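Local coordinates for purine nucleoside phosphorylase (Grouper iridovirus, PDB 3KHS), which probably catalyses the phosphorolysis of purine nucleosides to free base and ribose 1-phosphate, a step of purine salvage, at residues 164-167 against 168-172; 272-275 against 276-279. All blocks are in the same frame, centred on the assembly; numbering follows the deposited sequence.

Interaction 1. Residues 164-167 against 168-172; sequences DKTL and RKYAI
The N-terminal end of helix 165-178 shows how an α-helix is started: D164 sits at the N-cap and serves R168 through its backbone and L167 through its side chain. D164 O accepts from R168 N at 3.0 Å, the first i to i+4 bond of the helix. At the same time the carboxylate folds back over the first turn, where the anti lone pair of OD2 takes the N-H of L167 (D164 OD2 to L167 N, 3.0 Å). Three more backbone bonds carry the pattern on to A171. T166 and Y170 run side by side in the same direction, and the methyl CG2 of T166 rests over one face of the phenol, 3.4 Å from Y170 CZ, a CH-π contact. That methyl is placed there because it lies opposite the backbone N about the CA-CB bond while OG1 takes the position beside N. L167 CD2 reaches Y170 CD2 more loosely, at 4.1 Å. On another side of the helix R168 bends at its second and third torsions (chi3 61°), bringing NH1 to 3.8 Å from CG of K165, whose extended chain runs alongside. R168 NE forms a salt bridge with E186, while NH1 bonds the carbonyl of Y163, the residue just before the cap; Y170 OH bonds E282, and D164 OD2 pairs with R231. OD2 thus answers both a helix N-H and a guanidinium, a double demand that would be expected to favour the ionised carboxylate and tie the helix start to strand 231-241.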
loop_
_atom_site.group_PDB
_atom_site.type_symbol
_atom_site.label_atom_id
_atom_site.label_comp_id
_atom_site.label_asym_id
_atom_site.label_seq_id
_atom_site.Cartn_x
_atom_site.Cartn_y
_atom_site.Cartn_z
ATOM N N ASP B 164 5.900 -14.009 20.912
ATOM C CA ASP B 164 6.649 -14.723 21.940
ATOM C C ASP B 164 6.481 -16.250 21.892
ATOM O O ASP B 164 5.385 -16.782 22.103
ATOM C CB ASP B 164 6.212 -14.193 23.296
ATOM C CG ASP B 164 7.200 -14.503 24.372
ATOM O OD1 ASP B 164 8.258 -13.841 24.414
ATOM O OD2 ASP B 164 6.910 -15.418 25.153
ATOM N N LYS B 165 7.578 -16.956 21.635
ATOM C CA LYS B 165 7.531 -18.412 21.544
ATOM C C LYS B 165 7.008 -19.065 22.810
ATOM O O LYS B 165 6.244 -20.040 22.737
ATOM C CB LYS B 165 8.904 -18.955 21.168
ATOM C CG LYS B 165 9.455 -18.219 19.963
ATOM C CD LYS B 165 10.691 -18.848 19.367
ATOM C CE LYS B 165 11.262 -17.948 18.280
ATOM N NZ LYS B 165 12.370 -18.620 17.567
ATOM N N THR B 166 7.377 -18.516 23.960
ATOM C CA THR B 166 6.904 -19.041 25.243
ATOM C C THR B 166 5.404 -18.845 25.423
ATOM O O THR B 166 4.692 -19.766 25.818
ATOM C CB THR B 166 7.631 -18.357 26.453
ATOM O OG1 THR B 166 9.035 -18.644 26.385
ATOM C CG2 THR B 166 7.058 -18.839 27.805
ATOM N N LEU B 167 4.912 -17.637 25.157
ATOM C CA LEU B 167 3.479 -17.393 25.314
ATOM C C LEU B 167 2.679 -18.309 24.386
ATOM O O LEU B 167 1.584 -18.759 24.744
ATOM C CB LEU B 167 3.151 -15.929 25.043
ATOM C CG LEU B 167 3.900 -14.975 25.970
ATOM C CD1 LEU B 167 3.733 -13.588 25.455
ATOM C CD2 LEU B 167 3.377 -15.082 27.387
ATOM N N ARG B 168 3.237 -18.603 23.210
ATOM C CA ARG B 168 2.567 -19.496 22.284
ATOM C C ARG B 168 2.455 -20.883 22.916
ATOM O O ARG B 168 1.377 -21.486 22.913
ATOM C CB ARG B 168 3.332 -19.584 20.968
ATOM C CG ARG B 168 3.063 -18.427 20.078
ATOM C CD ARG B 168 4.263 -18.089 19.273
ATOM N NE ARG B 168 4.650 -19.195 18.436
ATOM C CZ ARG B 168 5.701 -19.170 17.632
ATOM N NH1 ARG B 168 6.467 -18.087 17.567
ATOM N NH2 ARG B 168 5.978 -20.225 16.890
ATOM N N LYS B 169 3.562 -21.385 23.463
ATOM C CA LYS B 169 3.551 -22.700 24.107
ATOM C C LYS B 169 2.477 -22.733 25.159
ATOM O O LYS B 169 1.717 -23.683 25.241
ATOM C CB LYS B 169 4.910 -23.029 24.743
ATOM C CG LYS B 169 5.999 -23.288 23.706
ATOM C CD LYS B 169 7.319 -23.609 24.339
ATOM C CE LYS B 169 8.407 -23.743 23.291
ATOM N NZ LYS B 169 9.758 -23.560 23.931
ATOM N N TYR B 170 2.397 -21.692 25.968
ATOM C CA TYR B 170 1.363 -21.653 26.993
ATOM C C TYR B 170 -0.020 -21.748 26.355
ATOM O O TYR B 170 -0.892 -22.459 26.847
ATOM C CB TYR B 170 1.449 -20.355 27.807
ATOM C CG TYR B 170 2.714 -20.180 28.619
ATOM C CD1 TYR B 170 3.409 -21.285 29.116
ATOM C CD2 TYR B 170 3.166 -18.905 28.968
ATOM C CE1 TYR B 170 4.516 -21.133 29.944
ATOM C CE2 TYR B 170 4.273 -18.737 29.801
ATOM C CZ TYR B 170 4.945 -19.856 30.289
ATOM O OH TYR B 170 6.032 -19.711 31.136
ATOM N N ALA B 171 -0.221 -21.026 25.256
ATOM C CA ALA B 171 -1.518 -21.042 24.605
ATOM C C ALA B 171 -1.881 -22.415 24.041
ATOM O O ALA B 171 -2.997 -22.885 24.247
ATOM C CB ALA B 171 -1.577 -19.983 23.515
ATOM N N ILE B 172 -0.944 -23.045 23.337
ATOM C CA ILE B 172 -1.154 -24.372 22.762
ATOM C C ILE B 172 -1.501 -25.396 23.843
ATOM O O ILE B 172 -2.442 -26.169 23.706
ATOM C CB ILE B 172 0.106 -24.854 22.057
ATOM C CG1 ILE B 172 0.458 -23.888 20.927
ATOM C CG2 ILE B 172 -0.091 -26.274 21.566
ATOM C CD1 ILE B 172 -0.609 -23.790 19.878
#

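Interaction 2. Residues 272-275 against 276-279; sequences VKLV and IEKI
V275 and I279, one turn apart near the C-terminal end of helix 257-279, meet through the CG1 methyl of the valine and the CD1 methyl of the isoleucine, 3.9 Å apart. The same spacing is used by V272 and I276, whose CG1 and CD1 lie 4.0 Å from each other. In both isoleucines CG1 stands beside the backbone N (chi1 -72° in I276, -65° in I279), which sends the ethyl branch back along the helix toward the preceding turn. I276 CG1 lies 3.1 Å from V272 O, and I279 CG1 is closer still to V275 O, at 2.9 Å. This aliphatic side is buried: I276 packs on L24 and I26 of strand 24-28, I279 also reaches L24, and V275 touches A174 of helix 165-178. Between the two segments, side-chain contacts are sparser elsewhere. L274, which packs on A174 and L178, brings CD2 to 4.0 Å from K278 CE; a turn at the lysine's last torsion (chi4 -65°) then directs NZ to weak interactions with S173 and E177. On the solvent side E277 is exposed, held by its backbone bond to K273 O, with CB beside L274 O, while K273 is partly exposed and lies near S38. The i to i+4 bonds run from I276 N to V272 O (2.9 Å) through to I279 N to V275 O (3.0 Å). Valine and isoleucine recurring on the inner side, with K273 and E277 on the more open side and L274 and K278 between, facing helix 165-178, make this an amphipathic helix, here laid against the central β-sheet of an α/β phosphorylase fold.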
loop_
_atom_site.group_PDB
_atom_site.type_symbol
_atom_site.label_atom_id
_atom_site.label_comp_id
_atom_site.label_asym_id
_atom_site.label_seq_id
_atom_site.Cartn_x
_atom_site.Cartn_y
_atom_site.Cartn_z
ATOM N N VAL B 272 -7.966 -17.705 27.316
ATOM C CA VAL B 272 -7.247 -16.528 27.782
ATOM C C VAL B 272 -6.991 -16.583 29.298
ATOM O O VAL B 272 -5.896 -16.247 29.756
ATOM C CB VAL B 272 -8.043 -15.202 27.416
ATOM C CG1 VAL B 272 -7.364 -13.976 28.022
ATOM C CG2 VAL B 272 -8.076 -15.017 25.901
ATOM N N LYS B 273 -7.997 -17.013 30.065
ATOM C CA LYS B 273 -7.860 -17.108 31.514
ATOM C C LYS B 273 -6.792 -18.120 31.900
ATOM O O LYS B 273 -5.898 -17.811 32.704
ATOM C CB LYS B 273 -9.195 -17.474 32.162
ATOM C CG LYS B 273 -10.253 -16.407 31.963
ATOM C CD LYS B 273 -11.572 -16.706 32.683
ATOM C CE LYS B 273 -11.377 -16.878 34.189
ATOM N NZ LYS B 273 -12.683 -17.049 34.903
ATOM N N LEU B 274 -6.858 -19.313 31.311
ATOM C CA LEU B 274 -5.875 -20.346 31.624
ATOM C C LEU B 274 -4.482 -19.870 31.245
ATOM O O LEU B 274 -3.509 -20.175 31.932
ATOM C CB LEU B 274 -6.187 -21.654 30.885
ATOM C CG LEU B 274 -5.973 -22.980 31.643
ATOM C CD1 LEU B 274 -5.938 -24.103 30.618
ATOM C CD2 LEU B 274 -4.668 -22.974 32.475
ATOM N N VAL B 275 -4.389 -19.120 30.153
ATOM C CA VAL B 275 -3.100 -18.612 29.675
ATOM C C VAL B 275 -2.536 -17.601 30.677
ATOM O O VAL B 275 -1.333 -17.554 30.939
ATOM C CB VAL B 275 -3.254 -17.937 28.272
ATOM C CG1 VAL B 275 -2.017 -17.153 27.921
ATOM C CG2 VAL B 275 -3.490 -18.995 27.214
ATOM N N ILE B 276 -3.425 -16.795 31.236
ATOM C CA ILE B 276 -3.022 -15.792 32.193
ATOM C C ILE B 276 -2.550 -16.497 33.463
ATOM O O ILE B 276 -1.628 -16.033 34.134
ATOM C CB ILE B 276 -4.193 -14.818 32.483
ATOM C CG1 ILE B 276 -4.408 -13.917 31.259
ATOM C CG2 ILE B 276 -3.921 -14.008 33.749
ATOM C CD1 ILE B 276 -5.558 -12.919 31.383
ATOM N N GLU B 277 -3.164 -17.629 33.789
ATOM C CA GLU B 277 -2.740 -18.359 34.975
ATOM C C GLU B 277 -1.300 -18.843 34.794
ATOM O O GLU B 277 -0.476 -18.653 35.676
ATOM C CB GLU B 277 -3.654 -19.548 35.246
ATOM C CG GLU B 277 -3.468 -20.147 36.626
ATOM C CD GLU B 277 -4.340 -21.366 36.840
ATOM O OE1 GLU B 277 -5.534 -21.320 36.455
ATOM O OE2 GLU B 277 -3.832 -22.367 37.402
ATOM N N LYS B 278 -0.996 -19.457 33.652
ATOM C CA LYS B 278 0.362 -19.944 33.367
ATOM C C LYS B 278 1.384 -18.805 33.338
ATOM O O LYS B 278 2.569 -19.018 33.613
ATOM C CB LYS B 278 0.405 -20.680 32.018
ATOM C CG LYS B 278 -0.436 -21.937 31.987
ATOM C CD LYS B 278 -0.648 -22.455 30.581
ATOM C CE LYS B 278 -1.244 -23.845 30.606
ATOM N NZ LYS B 278 -0.272 -24.833 31.211
ATOM N N ILE B 279 0.928 -17.605 32.984
ATOM C CA ILE B 279 1.791 -16.430 32.926
ATOM C C ILE B 279 2.169 -15.944 34.326
ATOM O O ILE B 279 3.295 -15.502 34.551
ATOM C CB ILE B 279 1.090 -15.271 32.184
ATOM C CG1 ILE B 279 0.858 -15.650 30.727
ATOM C CG2 ILE B 279 1.933 -14.013 32.265
ATOM C CD1 ILE B 279 0.143 -14.575 29.911
#

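Interactions 1 and 2 belong to two helices that are far apart in sequence but adjacent in space, with centres about 11 Å apart on the same side of the chain's centre. Their direct contacts include L167 CD2 lying 4.1 Å from I279 CD1, A171 CA 3.9 Å from V275 CG2, and Y170 O 3.7 Å from K278 CD. L167 and I279 thus each serve a turn of their own helix and the joint between helices. Sheet contacts differ: interaction 1 packs on strands 126-129 and 231-241, whereas interaction 2 packs on strand 24-28. As a worked example, the pair illustrates how regular helical turns supply the surfaces that join helices.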